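Acyl-ACP thioesterase (Bacteroides thetaiotaomicron, PDB 2ESS) probably hydrolyses the thioester of fatty acyl-acyl carrier proteins, releasing free fatty acids in lipid biosynthesis, and binds calcium. Local coordinates at residues Ala15-Val20 / Tyr74-Phe79; Glu55-Trp60 / Met116-Thr121; Ser80-Val85 / Ala98-Asp103; Glu227-Val232 / Arg242-Phe247. One frame throughout, in Å; residues are numbered along the deposited sequence.

Contact 1 (Ala15-Val20 / Tyr74-Phe79)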
# COMPACT_ATOMS: atom_id res chain seq x y z
N ALA A 15 -11.40 -5.31 -1.74
CA ALA A 15 -10.93 -3.92 -1.78
C ALA A 15 -10.95 -3.26 -0.36
O ALA A 15 -12.00 -2.89 0.16
CB ALA A 15 -11.76 -3.11 -2.76
N GLU A 16 -9.78 -3.09 0.24
CA GLU A 16 -9.68 -2.54 1.59
C GLU A 16 -9.74 -1.01 1.58
O GLU A 16 -9.32 -0.36 0.59
CB GLU A 16 -8.33 -2.95 2.23
CG GLU A 16 -7.93 -4.42 2.11
CD GLU A 16 -6.41 -4.66 2.37
OE1 GLU A 16 -5.68 -3.70 2.78
OE2 GLU A 16 -5.94 -5.81 2.13
N PRO A 17 -10.20 -0.41 2.71
CA PRO A 17 -10.39 1.04 2.84
C PRO A 17 -9.16 1.91 2.59
O PRO A 17 -9.28 3.04 2.09
CB PRO A 17 -10.84 1.19 4.30
CG PRO A 17 -11.43 -0.11 4.64
CD PRO A 17 -10.60 -1.11 3.94
N PHE A 18 -7.99 1.40 2.92
CA PHE A 18 -6.77 2.19 2.69
C PHE A 18 -6.20 1.98 1.30
O PHE A 18 -5.15 2.52 0.97
CB PHE A 18 -5.73 1.90 3.80
CG PHE A 18 -6.18 2.36 5.16
CD1 PHE A 18 -6.75 3.61 5.33
CD2 PHE A 18 -6.05 1.54 6.26
CE1 PHE A 18 -7.19 4.02 6.56
CE2 PHE A 18 -6.49 1.97 7.49
CZ PHE A 18 -7.05 3.21 7.63
N HIS A 19 -6.90 1.19 0.49
CA HIS A 19 -6.52 0.89 -0.87
C HIS A 19 -7.49 1.46 -1.90
O HIS A 19 -7.39 1.10 -3.07
CB HIS A 19 -6.47 -0.62 -1.03
CG HIS A 19 -5.31 -1.26 -0.34
ND1 HIS A 19 -5.19 -2.63 -0.19
CD2 HIS A 19 -4.20 -0.71 0.23
CE1 HIS A 19 -4.05 -2.89 0.45
NE2 HIS A 19 -3.44 -1.75 0.71
N VAL A 20 -8.41 2.32 -1.48
CA VAL A 20 -9.32 2.99 -2.40
C VAL A 20 -9.16 4.48 -2.38
O VAL A 20 -8.61 5.03 -1.43
CB VAL A 20 -10.80 2.62 -2.13
CG1 VAL A 20 -11.00 1.10 -2.27
CG2 VAL A 20 -11.31 3.25 -0.78
N TYR A 74 -15.14 -1.59 -5.90
CA TYR A 74 -15.51 -0.66 -4.84
C TYR A 74 -15.10 -1.14 -3.44
O TYR A 74 -14.96 -2.34 -3.19
CB TYR A 74 -17.02 -0.40 -4.89
CG TYR A 74 -17.52 0.70 -3.99
CD1 TYR A 74 -17.50 2.02 -4.40
CD2 TYR A 74 -18.04 0.41 -2.73
CE1 TYR A 74 -17.98 3.04 -3.58
CE2 TYR A 74 -18.52 1.43 -1.89
CZ TYR A 74 -18.48 2.74 -2.32
OH TYR A 74 -18.95 3.76 -1.54
N GLN A 75 -14.92 -0.19 -2.53
CA GLN A 75 -14.53 -0.47 -1.16
C GLN A 75 -15.34 -1.63 -0.59
O GLN A 75 -16.55 -1.65 -0.70
CB GLN A 75 -14.72 0.77 -0.29
CG GLN A 75 -14.14 0.62 1.08
CD GLN A 75 -14.29 1.87 1.92
OE1 GLN A 75 -13.36 2.64 2.07
NE2 GLN A 75 -15.48 2.09 2.45
N TYR A 76 -14.63 -2.59 -0.00
CA TYR A 76 -15.19 -3.81 0.59
C TYR A 76 -15.79 -4.87 -0.35
O TYR A 76 -16.26 -5.90 0.13
CB TYR A 76 -16.20 -3.49 1.69
CG TYR A 76 -15.59 -2.84 2.89
CD1 TYR A 76 -14.53 -3.45 3.57
CD2 TYR A 76 -16.07 -1.64 3.34
CE1 TYR A 76 -13.98 -2.85 4.69
CE2 TYR A 76 -15.54 -1.03 4.44
CZ TYR A 76 -14.51 -1.63 5.11
OH TYR A 76 -14.03 -0.97 6.21
N GLU A 77 -15.73 -4.66 -1.66
CA GLU A 77 -16.19 -5.67 -2.59
C GLU A 77 -15.10 -6.70 -2.82
O GLU A 77 -13.91 -6.38 -2.83
CB GLU A 77 -16.51 -5.07 -3.94
CG GLU A 77 -17.65 -4.13 -3.97
CD GLU A 77 -18.03 -3.72 -5.41
OE1 GLU A 77 -17.16 -3.76 -6.37
OE2 GLU A 77 -19.21 -3.36 -5.55
N LYS A 78 -15.53 -7.93 -3.02
CA LYS A 78 -14.67 -8.97 -3.50
C LYS A 78 -14.39 -8.72 -4.97
O LYS A 78 -15.22 -8.18 -5.70
CB LYS A 78 -15.34 -10.33 -3.37
CG LYS A 78 -15.51 -10.80 -1.92
CD LYS A 78 -16.31 -12.11 -1.90
CE LYS A 78 -16.72 -12.49 -0.49
NZ LYS A 78 -17.84 -13.47 -0.53
N PHE A 79 -13.21 -9.15 -5.37
CA PHE A 79 -12.81 -9.18 -6.74
C PHE A 79 -11.77 -10.26 -6.93
O PHE A 79 -11.25 -10.82 -5.98
CB PHE A 79 -12.36 -7.80 -7.26
CG PHE A 79 -11.04 -7.30 -6.70
CD1 PHE A 79 -11.00 -6.65 -5.47
CD2 PHE A 79 -9.85 -7.42 -7.44
CE1 PHE A 79 -9.81 -6.15 -4.94
CE2 PHE A 79 -8.66 -6.91 -6.92
CZ PHE A 79 -8.64 -6.27 -5.69
O HOH W 1 -11.51 4.55 2.32

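Contact 2 (Glu55-Trp60 / Met116-Thr121)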
# COMPACT_ATOMS: atom_id res chain seq x y z
N GLU A 55 18.68 -19.26 -9.43
CA GLU A 55 19.57 -20.39 -9.25
C GLU A 55 20.47 -20.62 -10.45
O GLU A 55 21.54 -21.19 -10.30
CB GLU A 55 18.81 -21.68 -8.95
CG GLU A 55 17.99 -21.64 -7.68
CD GLU A 55 17.48 -23.05 -7.27
OE1 GLU A 55 18.31 -24.00 -7.24
OE2 GLU A 55 16.26 -23.18 -6.98
N ASP A 56 20.04 -20.19 -11.63
CA ASP A 56 20.89 -20.29 -12.84
C ASP A 56 21.44 -18.97 -13.35
O ASP A 56 21.97 -18.91 -14.45
CB ASP A 56 20.11 -20.95 -13.94
CG ASP A 56 19.98 -22.43 -13.72
OD1 ASP A 56 21.02 -23.10 -13.58
OD2 ASP A 56 18.83 -22.91 -13.69
N ASN A 57 21.34 -17.96 -12.51
CA ASN A 57 21.93 -16.63 -12.73
C ASN A 57 21.17 -15.74 -13.69
O ASN A 57 21.77 -14.87 -14.34
CB ASN A 57 23.41 -16.68 -13.15
CG ASN A 57 24.23 -15.56 -12.52
OD1 ASN A 57 23.87 -15.03 -11.46
ND2 ASN A 57 25.35 -15.20 -13.15
N TYR A 58 19.86 -15.97 -13.78
CA TYR A 58 18.95 -15.10 -14.51
C TYR A 58 17.98 -14.46 -13.57
O TYR A 58 17.83 -14.89 -12.40
CB TYR A 58 18.21 -15.89 -15.57
CG TYR A 58 19.13 -16.42 -16.58
CD1 TYR A 58 19.61 -15.60 -17.59
CD2 TYR A 58 19.58 -17.73 -16.52
CE1 TYR A 58 20.49 -16.08 -18.53
CE2 TYR A 58 20.48 -18.20 -17.45
CZ TYR A 58 20.92 -17.38 -18.45
OH TYR A 58 21.81 -17.84 -19.39
N THR A 59 17.30 -13.41 -14.05
CA THR A 59 16.13 -12.91 -13.34
C THR A 59 15.13 -12.32 -14.34
O THR A 59 15.44 -12.19 -15.51
CB THR A 59 16.47 -11.86 -12.23
OG1 THR A 59 15.36 -11.74 -11.36
CG2 THR A 59 16.79 -10.46 -12.85
N TRP A 60 13.94 -12.02 -13.85
CA TRP A 60 12.89 -11.37 -14.62
C TRP A 60 12.88 -9.89 -14.32
O TRP A 60 13.06 -9.51 -13.17
CB TRP A 60 11.53 -11.91 -14.20
CG TRP A 60 11.26 -13.34 -14.57
CD1 TRP A 60 11.05 -14.37 -13.71
CD2 TRP A 60 11.09 -13.87 -15.89
NE1 TRP A 60 10.79 -15.53 -14.41
CE2 TRP A 60 10.77 -15.24 -15.75
CE3 TRP A 60 11.12 -13.31 -17.17
CZ2 TRP A 60 10.56 -16.07 -16.85
CZ3 TRP A 60 10.89 -14.14 -18.27
CH2 TRP A 60 10.63 -15.50 -18.09
N MSE A 116 14.02 -11.39 -19.56
CA MSE A 116 14.91 -12.23 -18.74
C MSE A 116 16.35 -11.80 -18.96
O MSE A 116 16.80 -11.75 -20.08
CB MSE A 116 14.79 -13.69 -19.08
CG MSE A 116 15.86 -14.49 -18.38
SE MSE A 116 15.53 -16.36 -18.36
CE MSE A 116 13.96 -16.49 -19.99
N ILE A 117 17.07 -11.47 -17.90
CA ILE A 117 18.44 -10.99 -18.04
C ILE A 117 19.40 -11.84 -17.22
O ILE A 117 19.04 -12.33 -16.13
CB ILE A 117 18.61 -9.49 -17.66
CG1 ILE A 117 18.43 -9.25 -16.17
CG2 ILE A 117 17.61 -8.60 -18.42
CD1 ILE A 117 19.15 -8.03 -15.69
N ASN A 118 20.61 -12.00 -17.75
CA ASN A 118 21.70 -12.61 -17.02
C ASN A 118 22.15 -11.68 -15.91
O ASN A 118 22.34 -10.48 -16.13
CB ASN A 118 22.84 -12.94 -17.98
CG ASN A 118 23.97 -13.65 -17.29
OD1 ASN A 118 24.70 -13.06 -16.54
ND2 ASN A 118 24.10 -14.93 -17.55
N LEU A 119 22.29 -12.19 -14.70
CA LEU A 119 22.65 -11.34 -13.55
C LEU A 119 24.14 -10.92 -13.47
O LEU A 119 24.49 -9.99 -12.75
CB LEU A 119 22.26 -12.02 -12.25
CG LEU A 119 20.80 -12.21 -11.93
CD1 LEU A 119 20.69 -13.05 -10.61
CD2 LEU A 119 20.02 -10.88 -11.80
N ASN A 120 25.03 -11.62 -14.16
CA ASN A 120 26.43 -11.22 -14.14
C ASN A 120 26.67 -10.03 -15.06
O ASN A 120 27.34 -9.06 -14.69
CB ASN A 120 27.35 -12.36 -14.57
CG ASN A 120 27.75 -13.27 -13.40
OD1 ASN A 120 27.18 -13.21 -12.31
ND2 ASN A 120 28.73 -14.13 -13.64
N THR A 121 26.14 -10.13 -16.27
CA THR A 121 26.52 -9.26 -17.35
C THR A 121 25.49 -8.15 -17.54
O THR A 121 25.73 -7.21 -18.27
CB THR A 121 26.59 -10.06 -18.65
OG1 THR A 121 25.30 -10.63 -18.89
CG2 THR A 121 27.62 -11.15 -18.56
O HOH W 2 25.77 -16.72 -15.80

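Contact 3 (Ser80-Val85 / Ala98-Asp103)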
# COMPACT_ATOMS: atom_id res chain seq x y z
N SER A 80 -11.48 -10.59 -8.18
CA SER A 80 -10.43 -11.56 -8.43
C SER A 80 -9.60 -11.21 -9.65
O SER A 80 -10.03 -10.40 -10.50
CB SER A 80 -11.03 -12.97 -8.52
OG SER A 80 -11.92 -13.02 -9.57
N VAL A 81 -8.42 -11.80 -9.69
CA VAL A 81 -7.49 -11.63 -10.77
C VAL A 81 -7.18 -13.00 -11.35
O VAL A 81 -6.88 -13.96 -10.61
CB VAL A 81 -6.21 -10.95 -10.27
CG1 VAL A 81 -5.14 -10.88 -11.38
CG2 VAL A 81 -6.52 -9.58 -9.67
N GLN A 82 -7.24 -13.11 -12.66
CA GLN A 82 -6.76 -14.29 -13.38
C GLN A 82 -5.52 -13.85 -14.15
O GLN A 82 -5.46 -12.74 -14.65
CB GLN A 82 -7.82 -14.82 -14.35
CG GLN A 82 -8.92 -15.62 -13.69
CD GLN A 82 -10.06 -15.88 -14.62
OE1 GLN A 82 -10.16 -15.29 -15.68
NE2 GLN A 82 -10.93 -16.77 -14.22
N THR A 83 -4.56 -14.76 -14.27
CA THR A 83 -3.34 -14.48 -14.99
C THR A 83 -2.82 -15.76 -15.66
O THR A 83 -3.06 -16.88 -15.19
CB THR A 83 -2.27 -13.87 -14.04
OG1 THR A 83 -1.15 -13.48 -14.82
CG2 THR A 83 -1.89 -14.85 -12.91
N TRP A 84 -2.11 -15.56 -16.76
CA TRP A 84 -1.62 -16.64 -17.57
C TRP A 84 -0.53 -16.09 -18.48
O TRP A 84 -0.47 -14.88 -18.73
CB TRP A 84 -2.77 -17.25 -18.41
CG TRP A 84 -3.37 -16.31 -19.38
CD1 TRP A 84 -3.00 -16.12 -20.68
CD2 TRP A 84 -4.45 -15.41 -19.14
NE1 TRP A 84 -3.77 -15.15 -21.25
CE2 TRP A 84 -4.67 -14.70 -20.32
CE3 TRP A 84 -5.23 -15.12 -18.01
CZ2 TRP A 84 -5.67 -13.74 -20.43
CZ3 TRP A 84 -6.21 -14.18 -18.11
CH2 TRP A 84 -6.42 -13.49 -19.32
N VAL A 85 0.31 -16.99 -18.94
CA VAL A 85 1.35 -16.70 -19.92
C VAL A 85 0.79 -16.84 -21.31
O VAL A 85 0.30 -17.89 -21.67
CB VAL A 85 2.56 -17.67 -19.75
CG1 VAL A 85 3.64 -17.43 -20.83
CG2 VAL A 85 3.16 -17.51 -18.37
N ALA A 98 -6.86 -10.85 -16.37
CA ALA A 98 -8.26 -10.42 -16.39
C ALA A 98 -8.63 -10.04 -14.95
O ALA A 98 -8.14 -10.63 -13.98
CB ALA A 98 -9.16 -11.52 -16.93
N VAL A 99 -9.42 -9.00 -14.79
CA VAL A 99 -9.95 -8.62 -13.47
C VAL A 99 -11.45 -8.88 -13.47
O VAL A 99 -12.17 -8.47 -14.40
CB VAL A 99 -9.66 -7.12 -13.19
CG1 VAL A 99 -10.18 -6.71 -11.79
CG2 VAL A 99 -8.14 -6.87 -13.35
N ILE A 100 -11.92 -9.55 -12.41
CA ILE A 100 -13.29 -10.03 -12.35
C ILE A 100 -13.94 -9.43 -11.13
O ILE A 100 -13.37 -9.46 -10.04
CB ILE A 100 -13.37 -11.58 -12.31
CG1 ILE A 100 -12.76 -12.20 -13.57
CG2 ILE A 100 -14.80 -12.04 -12.25
CD1 ILE A 100 -11.30 -12.36 -13.53
N ASP A 101 -15.12 -8.88 -11.32
CA ASP A 101 -15.81 -8.16 -10.23
C ASP A 101 -16.56 -9.13 -9.31
O ASP A 101 -16.51 -10.33 -9.53
CB ASP A 101 -16.69 -7.03 -10.78
CG ASP A 101 -18.06 -7.50 -11.30
OD1 ASP A 101 -18.40 -8.72 -11.27
OD2 ASP A 101 -18.82 -6.59 -11.72
N LYS A 102 -17.29 -8.61 -8.31
CA LYS A 102 -17.91 -9.49 -7.31
C LYS A 102 -18.96 -10.43 -7.95
O LYS A 102 -19.21 -11.53 -7.45
CB LYS A 102 -18.53 -8.65 -6.19
CG LYS A 102 -19.73 -7.84 -6.67
CD LYS A 102 -20.20 -6.81 -5.66
CE LYS A 102 -21.30 -5.89 -6.24
NZ LYS A 102 -20.79 -5.06 -7.39
N ASP A 103 -19.57 -9.98 -9.04
CA ASP A 103 -20.60 -10.72 -9.77
C ASP A 103 -20.06 -11.71 -10.80
O ASP A 103 -20.84 -12.39 -11.47
CB ASP A 103 -21.47 -9.74 -10.53
CG ASP A 103 -22.34 -8.91 -9.62
OD1 ASP A 103 -22.47 -9.26 -8.44
OD2 ASP A 103 -22.92 -7.90 -10.10
O HOH W 3 -14.72 -12.19 -8.50

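Contact 4 (Glu227-Val232 / Arg242-Phe247)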
# COMPACT_ATOMS: atom_id res chain seq x y z
N GLU A 227 -6.10 12.28 -23.06
CA GLU A 227 -4.89 11.46 -23.17
C GLU A 227 -3.64 12.25 -22.79
O GLU A 227 -3.37 13.31 -23.35
CB GLU A 227 -4.75 10.90 -24.56
CG GLU A 227 -3.58 9.91 -24.68
CD GLU A 227 -3.58 9.12 -25.98
OE1 GLU A 227 -4.67 8.98 -26.60
OE2 GLU A 227 -2.48 8.63 -26.39
N PHE A 228 -2.88 11.69 -21.86
CA PHE A 228 -1.68 12.31 -21.35
C PHE A 228 -0.51 11.37 -21.47
O PHE A 228 -0.60 10.20 -21.14
CB PHE A 228 -1.87 12.67 -19.88
CG PHE A 228 -3.00 13.59 -19.63
CD1 PHE A 228 -4.29 13.11 -19.54
CD2 PHE A 228 -2.78 14.94 -19.47
CE1 PHE A 228 -5.34 13.98 -19.29
CE2 PHE A 228 -3.83 15.79 -19.21
CZ PHE A 228 -5.11 15.31 -19.14
N HIS A 229 0.62 11.89 -21.92
CA HIS A 229 1.85 11.10 -21.93
C HIS A 229 2.81 11.74 -20.96
O HIS A 229 2.99 12.95 -20.98
CB HIS A 229 2.48 11.05 -23.32
CG HIS A 229 1.63 10.39 -24.36
ND1 HIS A 229 2.07 10.19 -25.65
CD2 HIS A 229 0.37 9.90 -24.31
CE1 HIS A 229 1.12 9.60 -26.35
NE2 HIS A 229 0.07 9.42 -25.56
N VAL A 230 3.41 10.92 -20.11
CA VAL A 230 4.22 11.36 -19.01
C VAL A 230 5.60 10.68 -19.11
O VAL A 230 5.72 9.49 -19.47
CB VAL A 230 3.54 11.08 -17.63
CG1 VAL A 230 4.46 11.51 -16.48
CG2 VAL A 230 2.15 11.76 -17.54
N GLU A 231 6.63 11.46 -18.85
CA GLU A 231 7.98 10.97 -18.75
C GLU A 231 8.52 11.40 -17.39
O GLU A 231 8.30 12.52 -16.99
CB GLU A 231 8.82 11.56 -19.89
CG GLU A 231 10.16 10.96 -20.10
CD GLU A 231 10.79 11.40 -21.44
OE1 GLU A 231 11.25 12.56 -21.53
OE2 GLU A 231 10.82 10.58 -22.40
N VAL A 232 9.14 10.46 -16.67
CA VAL A 232 9.83 10.73 -15.43
C VAL A 232 11.34 10.62 -15.69
O VAL A 232 11.81 9.65 -16.27
CB VAL A 232 9.44 9.75 -14.28
CG1 VAL A 232 10.04 10.22 -12.95
CG2 VAL A 232 7.91 9.63 -14.14
N ARG A 242 8.15 5.99 -18.45
CA ARG A 242 7.16 6.71 -19.23
C ARG A 242 5.82 6.06 -18.94
O ARG A 242 5.75 4.87 -18.52
CB ARG A 242 7.48 6.69 -20.74
CG ARG A 242 8.69 7.52 -21.09
CD ARG A 242 9.01 7.60 -22.58
NE ARG A 242 9.77 6.43 -22.90
CZ ARG A 242 11.08 6.38 -23.09
NH1 ARG A 242 11.85 7.47 -23.06
NH2 ARG A 242 11.61 5.21 -23.32
N SER A 243 4.76 6.85 -19.16
CA SER A 243 3.41 6.45 -18.87
C SER A 243 2.44 7.09 -19.83
O SER A 243 2.69 8.16 -20.39
CB SER A 243 3.07 6.82 -17.41
OG SER A 243 1.73 6.51 -17.08
N LYS A 244 1.35 6.37 -20.06
CA LYS A 244 0.23 6.88 -20.80
C LYS A 244 -1.03 6.69 -19.95
O LYS A 244 -1.25 5.63 -19.36
CB LYS A 244 0.14 6.18 -22.13
CG LYS A 244 -0.89 6.72 -23.08
CD LYS A 244 -0.99 5.87 -24.34
CE LYS A 244 0.30 5.90 -25.13
NZ LYS A 244 0.10 5.42 -26.52
N VAL A 245 -1.81 7.75 -19.85
CA VAL A 245 -3.02 7.79 -19.02
C VAL A 245 -4.13 8.28 -19.92
O VAL A 245 -4.04 9.37 -20.51
CB VAL A 245 -2.87 8.72 -17.81
CG1 VAL A 245 -3.98 8.45 -16.82
CG2 VAL A 245 -1.54 8.55 -17.11
N ILE A 246 -5.15 7.44 -20.09
CA ILE A 246 -6.34 7.83 -20.84
C ILE A 246 -7.55 7.87 -19.89
O ILE A 246 -7.90 6.87 -19.27
CB ILE A 246 -6.58 6.90 -22.06
CG1 ILE A 246 -5.34 6.97 -23.01
CG2 ILE A 246 -7.84 7.31 -22.82
CD1 ILE A 246 -5.38 6.03 -24.15
N PHE A 247 -8.15 9.04 -19.77
CA PHE A 247 -9.35 9.23 -18.98
C PHE A 247 -10.58 9.13 -19.87
O PHE A 247 -10.48 9.34 -21.08
CB PHE A 247 -9.37 10.61 -18.34
CG PHE A 247 -8.43 10.76 -17.20
CD1 PHE A 247 -7.11 11.09 -17.41
CD2 PHE A 247 -8.88 10.61 -15.89
CE1 PHE A 247 -6.25 11.25 -16.33
CE2 PHE A 247 -8.02 10.78 -14.81
CZ PHE A 247 -6.70 11.09 -15.03

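Contact 1 (Ala15-Val20 / Tyr74-Phe79)
Ala15 and the turn Tyr74-Glu77 meet through two backbone hydrogen bonds: Ala15 N gives to Glu77 O at 2.9 Å, and Ala15 O takes Tyr76 N at 2.7 Å. Ala15 turns its CB toward the turn, where it rests against Tyr74 O at 3.3 Å. The turn is a type II beta turn, closed by Glu77 N on Tyr74 O and braced by Tyr74 N, which reaches Glu77 OE1 from above the carboxylate plane. It leads into strand 78-88, the neighbour of strand 9-14 in the sheet of this double hotdog fold, so the pairing of those strands carries on into the loop after strand 9-14. Pro17 and Tyr76 cross at about a right angle, with the proline CG lying 3.5 Å from CZ of the tyrosine ring. Gln75 extends from the turn with CG opposite N (chi1 -171°), bringing its amide oxygen to Pro17 and Val20; Gln75 OE1 lies 3.6 Å from Val20 CG2. A water donates to both Gln75 OE1 and Pro17 O, bridging the glutamine to the loop. The ring of Phe79 presents its edge to Ala15 N, CE1 being 3.7 Å away, and meets Phe13 of strand 9-14.

Contact 2 (Glu55-Trp60 / Met116-Thr121)
A Schellman motif ends helix 50-55 at Asn57, whose positive phi swings the chain into strand 58-69, and the same asparagine grips the far end of the antiparallel strand 106-118. Asn57 O accepts Leu119 N at 2.8 Å in a nearly straight bond. Its side-chain ND2 gives a second bond, to Asn120 OD1 at 2.8 Å; the acceptor lies in the amide plane of Asn57, but the donor stands above the carbonyl plane of Asn120, and the two amides are turned 88° apart. A water accepts from ND2 of both Asn57 and Asn118. Asn120 N closes an Asx turn on Asn118 OD1, and Thr121 N, coming from the opposite face of its plane, widens it to an Asx motif. Between these ends and Trp60, Thr59 and Ile117 form a hydrogen-bonded pair. On their face of the sheet, Thr59 CG2 presses on Leu119 CD2 at 3.4 Å, tighter than usual carbon contact. The other face carries Tyr58, Trp60 and Met116, a selenomethionine. The Met116 chain leaves CA with CG trans to N (chi1 171°), which carries SE between the two rings, 4.6 Å from the Tyr58 centroid and obliquely placed, and more distantly above the six-membered ring of Trp60: a Met-aromatic contact with each. Trp60 NE1 is satisfied by Phe48 O. The chemistry thus divides along the strands: amides and water hold the solvent-facing ends together, whereas a polarisable selenium and two aromatic rings make a largely apolar patch beside Leu53 of helix 50-55.

Contact 3 (Ser80-Val85 / Ala98-Asp103)
Strands 80-85 and 98-100 run antiparallel at 157° between their directions, and four backbone hydrogen bonds join them: Ser80 and Ile100 exchange one pair, Gln82 and Ala98 another. Between these lies the non-hydrogen-bonded pair Val81 and Val99, where Val81 CA comes 3.4 Å from Ala98 O in a CA-H...O contact. This is the hairpin of strands 78-88 and 92-100. Ser80, Gln82, Ala98 and Ile100 share one face of the sheet. Placed between its backbone N and carbonyl carbon (chi1 61°), Ser80 OG touches Ile100 CB at 3.4 Å and meets a water that donates to Asp101 O. Gln82, its chain extended, slants across Ile100, and its OE1 lies 3.8 Å from Ile100 CD1 and 4.1 Å from Ala98 CB. Were Gln82 an alanine, Ile100 CD1 and Ala98 CB would probably lose the amide that lies against them, leaving a gap on that face. Trp84 brings CH2 of its six-membered ring to 4.1 Å from Ala98 CB, and the small alanine leaves the indole close to the backbone. Hydrogen bonding therefore falls largely to the backbones, while the side chains add van der Waals touches, some of them of an oxygen on a methyl or methine carbon, and one water bridge at the strand end.

Contact 4 (Glu227-Val232 / Arg242-Phe247)
The imidazole of His229 has Glu227 OE2 at its edge, near the ring plane, while the aliphatic chain of Lys244 lies alongside, its CE 3.6 Å from His229 NE2. His229 NE2 donates to the anti lone pair of Glu227 OE2 at 2.8 Å in a nearly straight bond, and ND1 is taken up by Lys153 O, so both nitrogens are engaged and the ring's rotation is fixed. The Phe228 ring has Val245 O at its edge. It meets the Phe247 ring obliquely, the planes 83° apart and Phe228 CE1 3.9 Å from Phe247 CD1; both rings also make edge-to-face contacts with Phe189. At the other end, Arg242 brings the edge of its guanidinium to Glu231, NH1 reaching OE2 at 3.3 Å in a weak but straight bond that is part of a salt bridge, with the carboxylate and guanidinium planes 62° apart.

Glu227 stretches out with CG opposite its backbone N (chi1 -174°), which lays its chain beside Ile246, CG to CG1 3.8 Å. Its OE2 stands 4.1 Å from Lys244 NZ, beyond a salt bridge, though the positive charge would probably favour the ionised form of the carboxylate. With an alanine in its place, His229 NE2 would probably lose its acceptor and Ile246 CG1 its neighbour. Four backbone hydrogen bonds, Phe228 with Val245 and Val230 with Ser243, complete an antiparallel hairpin of the C-terminal hotdog domain, in which strand 238-247 runs between strands 227-234 and 199-206.

All four contacts reach one continuous antiparallel sheet, as expected of a double hotdog: contacts 1, 2 and 3 belong to the N-terminal domain and contact 4 to the C-terminal one. Contacts 1 and 3 share strand 78-88 and touch, Glu77 OE2 salt-bridged to Lys102 NZ at 3.0 Å. Contact 2 sits at the domain's other end, its centre about 36 Å from that of contact 1. Contact 4 keeps apart, with nearest atoms about 14 Å from contact 1. The calcium ligands His175 and Asp171 lie near contact 2 without touching it, their side chains about 9 and 11 Å from that of Thr59, while a calcium ion lies about 7 Å from the Pro17 side chain.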